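Local coordinates for malonyl CoA-acyl carrier protein transacylase (PDB 3G87) that probably transfers the malonyl group of malonyl-CoA to holo acyl carrier protein, releasing free CoA, at residues A[202-207]-A[244-249]; A[119-124]-A[193-198]; A[230-235]-A[239-244]; A[149-154]-A[197-202]. All coordinates share one frame; numbering follows the deposited sequence.

Contact 1: A[202-207]-A[244-249]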
loop_
_atom_site.group_PDB
_atom_site.type_symbol
_atom_site.label_atom_id
_atom_site.label_comp_id
_atom_site.label_asym_id
_atom_site.label_seq_id
_atom_site.Cartn_x
_atom_site.Cartn_y
_atom_site.Cartn_z
ATOM N N PRO A 202 -17.446 5.113 4.130
ATOM C CA PRO A 202 -17.885 4.687 5.440
ATOM C C PRO A 202 -16.804 4.005 6.290
ATOM O O PRO A 202 -16.743 4.311 7.446
ATOM C CB PRO A 202 -19.082 3.812 5.135
ATOM C CG PRO A 202 -19.518 4.236 3.932
ATOM C CD PRO A 202 -18.422 4.714 3.128
ATOM N N ALA A 203 -15.948 3.199 5.685
ATOM C CA ALA A 203 -14.783 2.661 6.327
ATOM C C ALA A 203 -13.867 3.764 6.784
ATOM O O ALA A 203 -13.387 3.720 7.882
ATOM C CB ALA A 203 -14.055 1.729 5.428
ATOM N N GLN A 204 -13.642 4.741 5.907
ATOM C CA GLN A 204 -12.798 5.872 6.206
ATOM C C GLN A 204 -13.235 6.627 7.435
ATOM O O GLN A 204 -12.432 6.925 8.251
ATOM C CB GLN A 204 -12.701 6.834 5.033
ATOM C CG GLN A 204 -12.049 8.096 5.282
ATOM C CD GLN A 204 -11.977 8.937 4.054
ATOM O OE1 GLN A 204 -12.782 9.798 3.839
ATOM N NE2 GLN A 204 -10.999 8.684 3.233
ATOM N N GLN A 205 -14.517 6.934 7.527
ATOM C CA GLN A 205 -15.039 7.628 8.673
ATOM C C GLN A 205 -14.976 6.775 9.905
ATOM O O GLN A 205 -14.623 7.255 10.936
ATOM C CB GLN A 205 -16.443 8.168 8.448
ATOM C CG GLN A 205 -16.571 9.235 7.389
ATOM C CD GLN A 205 -15.373 10.168 7.281
ATOM O OE1 GLN A 205 -15.063 10.899 8.188
ATOM N NE2 GLN A 205 -14.719 10.141 6.153
ATOM N N ALA A 206 -15.312 5.503 9.768
ATOM C CA ALA A 206 -15.224 4.596 10.912
ATOM C C ALA A 206 -13.769 4.549 11.369
ATOM O O ALA A 206 -13.498 4.531 12.586
ATOM C CB ALA A 206 -15.750 3.190 10.565
ATOM N N PHE A 207 -12.832 4.572 10.403
ATOM C CA PHE A 207 -11.407 4.400 10.721
ATOM C C PHE A 207 -10.873 5.669 11.358
ATOM O O PHE A 207 -10.099 5.604 12.296
ATOM C CB PHE A 207 -10.564 4.086 9.483
ATOM C CG PHE A 207 -9.102 3.906 9.791
ATOM C CD1 PHE A 207 -8.652 2.754 10.474
ATOM C CD2 PHE A 207 -8.182 4.877 9.420
ATOM C CE1 PHE A 207 -7.323 2.580 10.791
ATOM C CE2 PHE A 207 -6.797 4.704 9.739
ATOM C CZ PHE A 207 -6.380 3.554 10.448
ATOM N N GLN A 244 -6.474 8.600 3.274
ATOM C CA GLN A 244 -5.848 7.598 2.423
ATOM C C GLN A 244 -6.817 6.556 1.845
ATOM O O GLN A 244 -6.756 6.233 0.711
ATOM C CB GLN A 244 -4.711 6.935 3.216
ATOM C CG GLN A 244 -3.640 6.286 2.446
ATOM C CD GLN A 244 -3.448 4.846 2.824
ATOM O OE1 GLN A 244 -4.372 4.135 2.964
ATOM N NE2 GLN A 244 -2.255 4.441 2.990
ATOM N N ILE A 245 -7.730 6.080 2.676
ATOM C CA ILE A 245 -8.655 5.016 2.379
ATOM C C ILE A 245 -9.625 5.245 1.230
ATOM O O ILE A 245 -9.889 4.361 0.493
ATOM C CB ILE A 245 -9.429 4.615 3.673
ATOM C CG1 ILE A 245 -8.619 3.690 4.529
ATOM C CG2 ILE A 245 -10.729 4.002 3.379
ATOM C CD1 ILE A 245 -8.949 3.768 5.919
ATOM N N ALA A 246 -10.161 6.439 1.108
ATOM C CA ALA A 246 -11.082 6.724 0.043
ATOM C C ALA A 246 -10.500 7.504 -1.145
ATOM O O ALA A 246 -11.206 7.870 -2.033
ATOM C CB ALA A 246 -12.306 7.391 0.577
ATOM N N SER A 247 -9.197 7.709 -1.132
ATOM C CA SER A 247 -8.501 8.511 -2.099
ATOM C C SER A 247 -7.631 7.647 -2.980
ATOM O O SER A 247 -7.225 6.638 -2.567
ATOM C CB SER A 247 -7.642 9.512 -1.371
ATOM O OG SER A 247 -8.383 10.604 -0.983
ATOM N N PRO A 248 -7.321 8.057 -4.190
ATOM C CA PRO A 248 -6.364 7.241 -4.977
ATOM C C PRO A 248 -4.947 7.244 -4.422
ATOM O O PRO A 248 -4.495 8.197 -3.777
ATOM C CB PRO A 248 -6.412 7.847 -6.396
ATOM C CG PRO A 248 -7.225 9.088 -6.281
ATOM C CD PRO A 248 -8.010 9.089 -4.991
ATOM N N VAL A 249 -4.259 6.164 -4.653
ATOM C CA VAL A 249 -2.924 6.005 -4.144
ATOM C C VAL A 249 -2.036 6.610 -5.193
ATOM O O VAL A 249 -2.012 6.155 -6.368
ATOM C CB VAL A 249 -2.564 4.530 -3.977
ATOM C CG1 VAL A 249 -1.065 4.359 -3.738
ATOM C CG2 VAL A 249 -3.364 3.905 -2.839
HETATM O O HOH W 1 -10.567 10.781 0.987
#
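Gln204, on helix 201-211, and Ile245, in the loop after helix 237-243, bring the two backbones nearest, their CA atoms 5.7 Å apart. Residues 202-207 are continuous helix, with Phe207 N bonded to Ala203 O at 2.7 Å. Across from them the chain makes a tight bend at 244-247, closed by a weak bond from Ser247 N to Gln244 O, and then runs on extended. No hydrogen bond joins the two segments directly. Ile245 supplies the apolar centre: its CG2 packs on Gln204 CB at 3.8 Å, while CD1, at the end of the other branch, approaches Phe207 CD2 obliquely at 3.8 Å, the two side chains crossing at about a right angle. Gln204 is stretched out, CG opposite the backbone N (chi1 171°) and the chain straight beyond it, which carries the amide past Ile245 to Ala246. There Gln204 NE2 lies 3.2 Å from Ala246 N, but both are donors. Gln204 NE2 donates instead to a water at 3.1 Å, whose oxygen is also 2.9 Å from Ser247 OG; NE2 also makes a weak bond to Ala242 O. The water links the amide to partly exposed Ser247, while the touching residues are buried. The bend also sets the carbonyls of Gln244 and Ser247 at His196 ND1 (weak bonds), and Gln244 NE2 bonds to Ser92 O, beside the probable active site. Helix 107-123 covers the apolar side, Leu120 resting on Ala203 and Ala206 and Arg117 on Phe207 and Ile245. Phe96 of helix 94-101 and Leu241 of helix 237-243 meet Phe207, and Val249 is backbone-bonded to strand 153-159.

Contact 2: A[119-124]-A[193-198]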
loop_
_atom_site.group_PDB
_atom_site.type_symbol
_atom_site.label_atom_id
_atom_site.label_comp_id
_atom_site.label_asym_id
_atom_site.label_seq_id
_atom_site.Cartn_x
_atom_site.Cartn_y
_atom_site.Cartn_z
ATOM N N GLU A 119 -10.427 -4.941 8.887
ATOM C CA GLU A 119 -11.812 -5.334 9.194
ATOM C C GLU A 119 -12.836 -4.470 8.479
ATOM O O GLU A 119 -13.724 -5.028 7.819
ATOM C CB GLU A 119 -12.073 -5.340 10.700
ATOM C CG GLU A 119 -13.520 -5.559 11.059
ATOM C CD GLU A 119 -14.112 -6.870 10.522
ATOM O OE1 GLU A 119 -13.373 -7.857 10.400
ATOM O OE2 GLU A 119 -15.336 -6.923 10.220
ATOM N N LEU A 120 -12.723 -3.134 8.564
ATOM C CA LEU A 120 -13.726 -2.282 7.889
ATOM C C LEU A 120 -13.694 -2.455 6.353
ATOM O O LEU A 120 -14.757 -2.588 5.677
ATOM C CB LEU A 120 -13.570 -0.797 8.239
ATOM C CG LEU A 120 -13.685 -0.459 9.718
ATOM C CD1 LEU A 120 -12.945 0.855 10.019
ATOM C CD2 LEU A 120 -15.150 -0.390 10.147
ATOM N N MET A 121 -12.495 -2.426 5.780
ATOM C CA MET A 121 -12.415 -2.567 4.357
ATOM C C MET A 121 -13.023 -3.900 3.900
ATOM O O MET A 121 -13.694 -3.953 2.873
ATOM C CB MET A 121 -10.980 -2.382 3.863
ATOM C CG MET A 121 -10.571 -0.910 3.861
ATOM S SD MET A 121 -8.823 -0.682 3.545
ATOM C CE MET A 121 -8.526 -1.649 2.009
ATOM N N SER A 122 -12.883 -4.947 4.685
ATOM C CA SER A 122 -13.520 -6.223 4.403
ATOM C C SER A 122 -15.042 -6.299 4.397
ATOM O O SER A 122 -15.571 -7.195 3.861
ATOM C CB SER A 122 -12.940 -7.321 5.269
ATOM O OG SER A 122 -13.654 -7.548 6.434
ATOM N N GLN A 123 -15.703 -5.340 4.993
ATOM C CA GLN A 123 -17.138 -5.226 5.043
ATOM C C GLN A 123 -17.741 -4.701 3.777
ATOM O O GLN A 123 -18.873 -4.948 3.523
ATOM C CB GLN A 123 -17.568 -4.340 6.230
ATOM C CG GLN A 123 -17.219 -4.919 7.557
ATOM C CD GLN A 123 -17.301 -4.006 8.727
ATOM O OE1 GLN A 123 -17.829 -2.950 8.670
ATOM N NE2 GLN A 123 -16.821 -4.456 9.812
ATOM N N ALA A 124 -16.978 -3.974 2.976
ATOM C CA ALA A 124 -17.400 -3.520 1.672
ATOM C C ALA A 124 -17.857 -4.657 0.785
ATOM O O ALA A 124 -17.118 -5.528 0.509
ATOM C CB ALA A 124 -16.279 -2.759 0.982
ATOM N N GLY A 193 -14.256 -5.320 -2.575
ATOM C CA GLY A 193 -14.325 -3.880 -2.391
ATOM C C GLY A 193 -13.665 -3.063 -3.494
ATOM O O GLY A 193 -12.652 -3.426 -4.074
ATOM N N ALA A 194 -14.286 -1.931 -3.752
ATOM C CA ALA A 194 -13.788 -0.935 -4.668
ATOM C C ALA A 194 -12.921 -0.070 -3.771
ATOM O O ALA A 194 -13.405 0.944 -3.253
ATOM C CB ALA A 194 -14.962 -0.145 -5.175
ATOM N N PHE A 195 -11.666 -0.482 -3.570
ATOM C CA PHE A 195 -10.793 0.171 -2.610
ATOM C C PHE A 195 -10.283 1.446 -3.219
ATOM O O PHE A 195 -10.119 1.533 -4.437
ATOM C CB PHE A 195 -9.619 -0.728 -2.194
ATOM C CG PHE A 195 -10.038 -1.978 -1.400
ATOM C CD1 PHE A 195 -11.277 -2.018 -0.707
ATOM C CD2 PHE A 195 -9.188 -3.106 -1.329
ATOM C CE1 PHE A 195 -11.683 -3.161 0.024
ATOM C CE2 PHE A 195 -9.601 -4.265 -0.605
ATOM C CZ PHE A 195 -10.829 -4.277 0.080
ATOM N N HIS A 196 -10.062 2.415 -2.372
ATOM C CA HIS A 196 -9.491 3.691 -2.747
ATOM C C HIS A 196 -10.378 4.425 -3.721
ATOM O O HIS A 196 -9.912 4.924 -4.707
ATOM C CB HIS A 196 -8.040 3.525 -3.250
ATOM C CG HIS A 196 -7.074 3.154 -2.168
ATOM N ND1 HIS A 196 -6.697 4.017 -1.180
ATOM C CD2 HIS A 196 -6.461 1.993 -1.888
ATOM C CE1 HIS A 196 -5.885 3.420 -0.346
ATOM N NE2 HIS A 196 -5.737 2.186 -0.750
ATOM N N SER A 197 -11.673 4.412 -3.419
ATOM C CA SER A 197 -12.730 5.099 -4.175
ATOM C C SER A 197 -13.764 5.595 -3.157
ATOM O O SER A 197 -13.619 5.372 -1.952
ATOM C CB SER A 197 -13.431 4.156 -5.168
ATOM O OG SER A 197 -14.387 3.307 -4.497
ATOM N N LYS A 198 -14.802 6.248 -3.663
ATOM C CA LYS A 198 -15.899 6.785 -2.834
ATOM C C LYS A 198 -16.699 5.728 -2.069
ATOM O O LYS A 198 -17.412 6.078 -1.150
ATOM C CB LYS A 198 -16.889 7.570 -3.700
ATOM C CG LYS A 198 -17.578 6.728 -4.816
ATOM C CD LYS A 198 -18.614 7.584 -5.594
ATOM C CE LYS A 198 -18.909 6.925 -6.955
ATOM N NZ LYS A 198 -19.923 7.684 -7.776
#
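Met121 sets its terminal methyl squarely over the Phe195 ring, and here the contact is tight. CE stands 3.6 Å from the ring centroid, only 7° off the normal, a CH-pi contact. The sulfur lies behind it, SD 5.1 Å from the centroid, which makes the pair a Met-aromatic contact at a distance. A bend at the last torsion (chi3 52°) turns the methyl onto the ring. On the opposite face Gly193 O sits 3.9 Å above the plane, so both faces have a neighbour, CE over the centre and the carbonyl toward the periphery. Met121 O touches Phe195 CE1 at 3.6 Å. The packing is looser toward the helix end, where Ala124 CB meets Gly193 CA at 4.1 Å. Farther out, exposed Gln123 turns to its own helix, its NE2 bonded to the anti lone pair of Glu119 OE2 at 2.9 Å. The contact packs the loop bearing His196, presumably the catalytic histidine, with NE2 bonded to Ser92 OG, against the end of helix 107-123. Helix 59-81 borders it through Gln63 on Met121 and Thr59 on Phe195, and Met200, just ahead of helix 201-211, packs on both Ala124 and Phe195.

Contact 3: A[230-235]-A[239-244]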
loop_
_atom_site.group_PDB
_atom_site.type_symbol
_atom_site.label_atom_id
_atom_site.label_comp_id
_atom_site.label_asym_id
_atom_site.label_seq_id
_atom_site.Cartn_x
_atom_site.Cartn_y
_atom_site.Cartn_z
ATOM N N ARG A 230 3.178 13.850 -1.183
ATOM C CA ARG A 230 4.112 14.774 -0.544
ATOM C C ARG A 230 4.347 14.328 0.912
ATOM O O ARG A 230 3.571 13.541 1.430
ATOM C CB ARG A 230 3.560 16.212 -0.593
ATOM C CG ARG A 230 3.467 16.883 -1.989
ATOM C CD ARG A 230 4.844 17.091 -2.574
ATOM N NE ARG A 230 4.856 17.792 -3.862
ATOM C CZ ARG A 230 4.669 17.223 -5.054
ATOM N NH1 ARG A 230 4.409 15.913 -5.197
ATOM N NH2 ARG A 230 4.713 17.985 -6.132
ATOM N N PRO A 231 5.377 14.816 1.558
ATOM C CA PRO A 231 5.615 14.499 2.952
ATOM C C PRO A 231 4.411 14.781 3.890
ATOM O O PRO A 231 3.816 15.810 3.810
ATOM C CB PRO A 231 6.779 15.402 3.287
ATOM C CG PRO A 231 7.272 15.871 2.094
ATOM C CD PRO A 231 6.319 15.815 1.079
ATOM N N TYR A 232 4.067 13.825 4.729
ATOM C CA TYR A 232 3.167 14.010 5.838
ATOM C C TYR A 232 3.483 15.296 6.616
ATOM O O TYR A 232 4.577 15.565 6.987
ATOM C CB TYR A 232 3.186 12.806 6.778
ATOM C CG TYR A 232 2.106 11.752 6.623
ATOM C CD1 TYR A 232 2.286 10.661 5.827
ATOM C CD2 TYR A 232 0.946 11.821 7.341
ATOM C CE1 TYR A 232 1.369 9.735 5.711
ATOM C CE2 TYR A 232 0.014 10.902 7.220
ATOM C CZ TYR A 232 0.216 9.839 6.407
ATOM O OH TYR A 232 -0.724 8.896 6.300
ATOM N N GLU A 233 2.488 16.116 6.831
ATOM C CA GLU A 233 2.708 17.344 7.527
ATOM C C GLU A 233 2.802 17.083 9.002
ATOM O O GLU A 233 2.279 16.152 9.456
ATOM C CB GLU A 233 1.569 18.291 7.260
ATOM C CG GLU A 233 1.729 19.117 6.036
ATOM C CD GLU A 233 0.464 19.772 5.654
ATOM O OE1 GLU A 233 0.282 20.915 6.090
ATOM O OE2 GLU A 233 -0.373 19.142 4.974
ATOM N N ASN A 234 3.461 17.924 9.753
ATOM C CA ASN A 234 3.398 17.806 11.180
ATOM C C ASN A 234 1.986 18.143 11.617
ATOM O O ASN A 234 1.384 19.049 11.115
ATOM C CB ASN A 234 4.436 18.660 11.862
ATOM C CG ASN A 234 5.817 18.128 11.705
ATOM O OD1 ASN A 234 6.015 16.982 11.513
ATOM N ND2 ASN A 234 6.773 18.977 11.800
ATOM N N GLY A 235 1.441 17.333 12.482
ATOM C CA GLY A 235 0.067 17.458 12.856
ATOM C C GLY A 235 -0.997 16.873 11.975
ATOM O O GLY A 235 -2.111 16.864 12.364
ATOM N N GLU A 239 -4.919 12.729 10.041
ATOM C CA GLU A 239 -5.634 13.230 8.890
ATOM C C GLU A 239 -5.220 12.488 7.604
ATOM O O GLU A 239 -6.053 11.960 6.897
ATOM C CB GLU A 239 -5.437 14.736 8.765
ATOM C CG GLU A 239 -6.239 15.398 7.692
ATOM C CD GLU A 239 -5.750 16.796 7.324
ATOM O OE1 GLU A 239 -5.187 17.006 6.229
ATOM O OE2 GLU A 239 -5.942 17.696 8.134
ATOM N N GLY A 240 -3.927 12.412 7.335
ATOM C CA GLY A 240 -3.426 11.818 6.119
ATOM C C GLY A 240 -3.735 10.378 6.018
ATOM O O GLY A 240 -4.003 9.845 4.981
ATOM N N LEU A 241 -3.733 9.750 7.160
ATOM C CA LEU A 241 -3.873 8.340 7.249
ATOM C C LEU A 241 -5.270 7.967 6.928
ATOM O O LEU A 241 -5.509 7.010 6.286
ATOM C CB LEU A 241 -3.494 7.904 8.643
ATOM C CG LEU A 241 -3.161 6.441 8.779
ATOM C CD1 LEU A 241 -2.424 5.963 7.590
ATOM C CD2 LEU A 241 -2.509 6.059 10.032
ATOM N N ALA A 242 -6.204 8.763 7.403
ATOM C CA ALA A 242 -7.612 8.475 7.234
ATOM C C ALA A 242 -8.055 8.785 5.828
ATOM O O ALA A 242 -8.692 8.019 5.196
ATOM C CB ALA A 242 -8.370 9.224 8.152
ATOM N N GLN A 243 -7.721 9.934 5.330
ATOM C CA GLN A 243 -8.067 10.274 3.987
ATOM C C GLN A 243 -7.563 9.263 2.954
ATOM O O GLN A 243 -8.161 9.071 1.948
ATOM C CB GLN A 243 -7.593 11.685 3.726
ATOM C CG GLN A 243 -8.586 12.539 3.021
ATOM C CD GLN A 243 -9.888 12.759 3.736
ATOM O OE1 GLN A 243 -9.937 13.013 4.934
ATOM N NE2 GLN A 243 -10.958 12.717 2.986
ATOM N N GLN A 244 -6.474 8.600 3.274
ATOM C CA GLN A 244 -5.848 7.598 2.423
ATOM C C GLN A 244 -6.817 6.556 1.845
ATOM O O GLN A 244 -6.756 6.233 0.711
ATOM C CB GLN A 244 -4.711 6.935 3.216
ATOM C CG GLN A 244 -3.640 6.286 2.446
ATOM C CD GLN A 244 -3.448 4.846 2.824
ATOM O OE1 GLN A 244 -4.372 4.135 2.964
ATOM N NE2 GLN A 244 -2.255 4.441 2.990
HETATM O O HOH W 2 -4.088 14.589 12.035
#
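Tyr232 reaches from the loop before helix 237-243 to the backbone of Gly240 and Leu241. Its CB is too far from the helix to touch it, and the ring is carried across by a first torsion of -97°, away from a staggered value. Along the ring, contact begins at Tyr232 CE2, which lies 3.7 Å from Gly240 CA. Because Gly240 has no side chain, the ring can come this close to the helix backbone. Tyr232 CZ follows at 4.0 Å from Gly240 C. At the tip, Tyr232 OH touches most: Leu241 CA at 3.3 Å, Leu241 CD1 at 3.6 Å, and Leu241 N, which lies near the ring plane at 3.2 Å. The angle at that nitrogen is poor, and no hydrogen bond forms. The phenol OH is hydrogen-bonded instead to Glu95 OE1 on helix 94-101, while Leu99 of the same helix packs against the tyrosine. Nearer the start of the helix, a water spans the two segments, giving to Gly235 O at 3.0 Å and accepting from Glu239 N at 2.9 Å, and so ties the loop to the helix. Glu233 and Glu239 are like charges that do not meet, and Glu239 forms a salt bridge with Arg236. The contact therefore depends on shape more than on direct polar bonds: a tyrosine ring and its hydroxyl lie against helix backbone, a water bridges the exposed flank, and the buried phenol is satisfied by a carboxylate of a third element, tying the loop to helix 94-101 as well.

Contact 4: A[149-154]-A[197-202]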
loop_
_atom_site.group_PDB
_atom_site.type_symbol
_atom_site.label_atom_id
_atom_site.label_comp_id
_atom_site.label_asym_id
_atom_site.label_seq_id
_atom_site.Cartn_x
_atom_site.Cartn_y
_atom_site.Cartn_z
ATOM N N LEU A 149 -19.531 3.692 -17.428
ATOM C CA LEU A 149 -18.971 3.252 -16.180
ATOM C C LEU A 149 -18.788 4.414 -15.203
ATOM O O LEU A 149 -17.707 4.844 -14.931
ATOM C CB LEU A 149 -17.691 2.509 -16.428
ATOM C CG LEU A 149 -17.813 1.434 -17.479
ATOM C CD1 LEU A 149 -16.589 0.652 -17.625
ATOM C CD2 LEU A 149 -18.959 0.536 -17.244
ATOM N N VAL A 150 -19.898 4.882 -14.691
ATOM C CA VAL A 150 -19.996 6.137 -13.988
ATOM C C VAL A 150 -19.421 6.153 -12.582
ATOM O O VAL A 150 -19.026 7.162 -12.119
ATOM C CB VAL A 150 -21.444 6.673 -13.981
ATOM C CG1 VAL A 150 -21.893 6.875 -15.358
ATOM C CG2 VAL A 150 -22.368 5.740 -13.250
ATOM N N ASP A 151 -19.370 5.020 -11.935
ATOM C CA ASP A 151 -18.911 4.930 -10.584
ATOM C C ASP A 151 -17.554 4.294 -10.478
ATOM O O ASP A 151 -17.150 3.905 -9.452
ATOM C CB ASP A 151 -19.926 4.158 -9.778
ATOM C CG ASP A 151 -21.181 4.927 -9.557
ATOM O OD1 ASP A 151 -21.080 6.092 -9.317
ATOM O OD2 ASP A 151 -22.263 4.369 -9.616
ATOM N N THR A 152 -16.858 4.237 -11.581
ATOM C CA THR A 152 -15.566 3.649 -11.662
ATOM C C THR A 152 -14.536 4.727 -11.867
ATOM O O THR A 152 -14.715 5.545 -12.699
ATOM C CB THR A 152 -15.515 2.623 -12.792
ATOM O OG1 THR A 152 -16.465 1.630 -12.541
ATOM C CG2 THR A 152 -14.194 1.976 -12.899
ATOM N N ALA A 153 -13.465 4.699 -11.087
ATOM C CA ALA A 153 -12.371 5.677 -11.199
ATOM C C ALA A 153 -10.962 5.089 -10.995
ATOM O O ALA A 153 -10.797 3.912 -10.659
ATOM C CB ALA A 153 -12.632 6.825 -10.172
ATOM N N ILE A 154 -9.928 5.911 -11.155
ATOM C CA ILE A 154 -8.614 5.448 -10.865
ATOM C C ILE A 154 -8.400 5.359 -9.334
ATOM O O ILE A 154 -8.651 6.332 -8.583
ATOM C CB ILE A 154 -7.547 6.360 -11.451
ATOM C CG1 ILE A 154 -7.892 6.746 -12.891
ATOM C CG2 ILE A 154 -6.148 5.727 -11.266
ATOM C CD1 ILE A 154 -7.603 5.718 -13.913
ATOM N N SER A 197 -11.673 4.412 -3.419
ATOM C CA SER A 197 -12.730 5.099 -4.175
ATOM C C SER A 197 -13.764 5.595 -3.157
ATOM O O SER A 197 -13.619 5.372 -1.952
ATOM C CB SER A 197 -13.431 4.156 -5.168
ATOM O OG SER A 197 -14.387 3.307 -4.497
ATOM N N LYS A 198 -14.802 6.248 -3.663
ATOM C CA LYS A 198 -15.899 6.785 -2.834
ATOM C C LYS A 198 -16.699 5.728 -2.069
ATOM O O LYS A 198 -17.412 6.078 -1.150
ATOM C CB LYS A 198 -16.889 7.570 -3.700
ATOM C CG LYS A 198 -17.578 6.728 -4.816
ATOM C CD LYS A 198 -18.614 7.584 -5.594
ATOM C CE LYS A 198 -18.909 6.925 -6.955
ATOM N NZ LYS A 198 -19.923 7.684 -7.776
ATOM N N PHE A 199 -16.622 4.466 -2.479
ATOM C CA PHE A 199 -17.316 3.402 -1.759
ATOM C C PHE A 199 -16.714 3.138 -0.374
ATOM O O PHE A 199 -17.389 2.613 0.504
ATOM C CB PHE A 199 -17.535 2.141 -2.639
ATOM C CG PHE A 199 -18.356 2.441 -3.890
ATOM C CD1 PHE A 199 -19.749 2.557 -3.817
ATOM C CD2 PHE A 199 -17.731 2.730 -5.112
ATOM C CE1 PHE A 199 -20.525 2.891 -4.945
ATOM C CE2 PHE A 199 -18.492 3.052 -6.239
ATOM C CZ PHE A 199 -19.900 3.121 -6.150
ATOM N N MET A 200 -15.480 3.546 -0.164
ATOM C CA MET A 200 -14.755 3.383 1.063
ATOM C C MET A 200 -14.977 4.469 2.077
ATOM O O MET A 200 -14.463 4.412 3.144
ATOM C CB MET A 200 -13.276 3.232 0.776
ATOM C CG MET A 200 -12.905 1.924 0.198
ATOM S SD MET A 200 -13.551 0.451 0.960
ATOM C CE MET A 200 -14.609 0.070 -0.277
ATOM N N ARG A 201 -15.764 5.446 1.720
ATOM C CA ARG A 201 -16.083 6.503 2.629
ATOM C C ARG A 201 -16.565 6.076 4.023
ATOM O O ARG A 201 -16.139 6.614 4.959
ATOM C CB ARG A 201 -17.047 7.466 2.014
ATOM C CG ARG A 201 -16.364 8.630 1.567
ATOM C CD ARG A 201 -17.213 9.498 0.721
ATOM N NE ARG A 201 -16.714 9.676 -0.612
ATOM C CZ ARG A 201 -15.552 10.240 -0.929
ATOM N NH1 ARG A 201 -14.745 10.686 0.027
ATOM N NH2 ARG A 201 -15.198 10.363 -2.207
ATOM N N PRO A 202 -17.446 5.113 4.130
ATOM C CA PRO A 202 -17.885 4.687 5.440
ATOM C C PRO A 202 -16.804 4.005 6.290
ATOM O O PRO A 202 -16.743 4.311 7.446
ATOM C CB PRO A 202 -19.082 3.812 5.135
ATOM C CG PRO A 202 -19.518 4.236 3.932
ATOM C CD PRO A 202 -18.422 4.714 3.128
#
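Lys198 and Asp151 form the ionic part of this surface contact. Lys198 NZ meets Asp151 OD1 in a salt bridge that is also a hydrogen bond; the modelled 2.5 Å is very short, so the exact length is doubtful. Lys198 starts from a first torsion of 61°, with CG between backbone N and carbonyl carbon, and then runs out extended, which carries NZ to the carboxylate; the two side chains cross at about a right angle. An aromatic contact follows. Phe199 points the edge of its ring at the turn, with Asp151 O in the ring plane 3.6 Å from Phe199 CE2, and CZ packs on Asp151 CB at 3.8 Å. Toward the periphery of one face of the same ring lies Lys198 CG, 4.0 Å above the plane. These contacts bridge the two subdomains expected of the acyl transferase fold: Leu149 to Thr152 form a type I beta turn leading into strand 153-159 of the small antiparallel sheet, whereas 197-202 lead into helix 201-211 of the larger part. Further hydrogen bonds shape each side. Ser197 OG accepts from Phe199 N at 3.2 Å, an ST turn at the start of the 3-10 segment 198-200. On the other side Glu171 OE1 takes bonds from Asp151 N and Thr152 OG1, and Pro168 of strand 162-168 touches both Asp151 and Phe199.

How the contacts relate
From the N terminus, contact 2 opens first, at the end of helix 107-123, and contact 4 opens within its loop, at the turn before strand 153-159. Both close on a common stretch, sharing Ser197 and Lys198, but contact 4 runs on to Pro202, so the two overlap rather than nest; one short loop serves helix 107-123 and the antiparallel sheet together. Contact 1 opens at Pro202 and closes at 244-249; contact 3 nests within that span and shares Gln244 with it. Contacts 1, 2 and 3 meet at His196, whose NE2 is bonded to Ser92 of the presumed nucleophile elbow and whose ND1 bonds weakly to Ser247 O, consistent with the Ser-His pair of this transferase family.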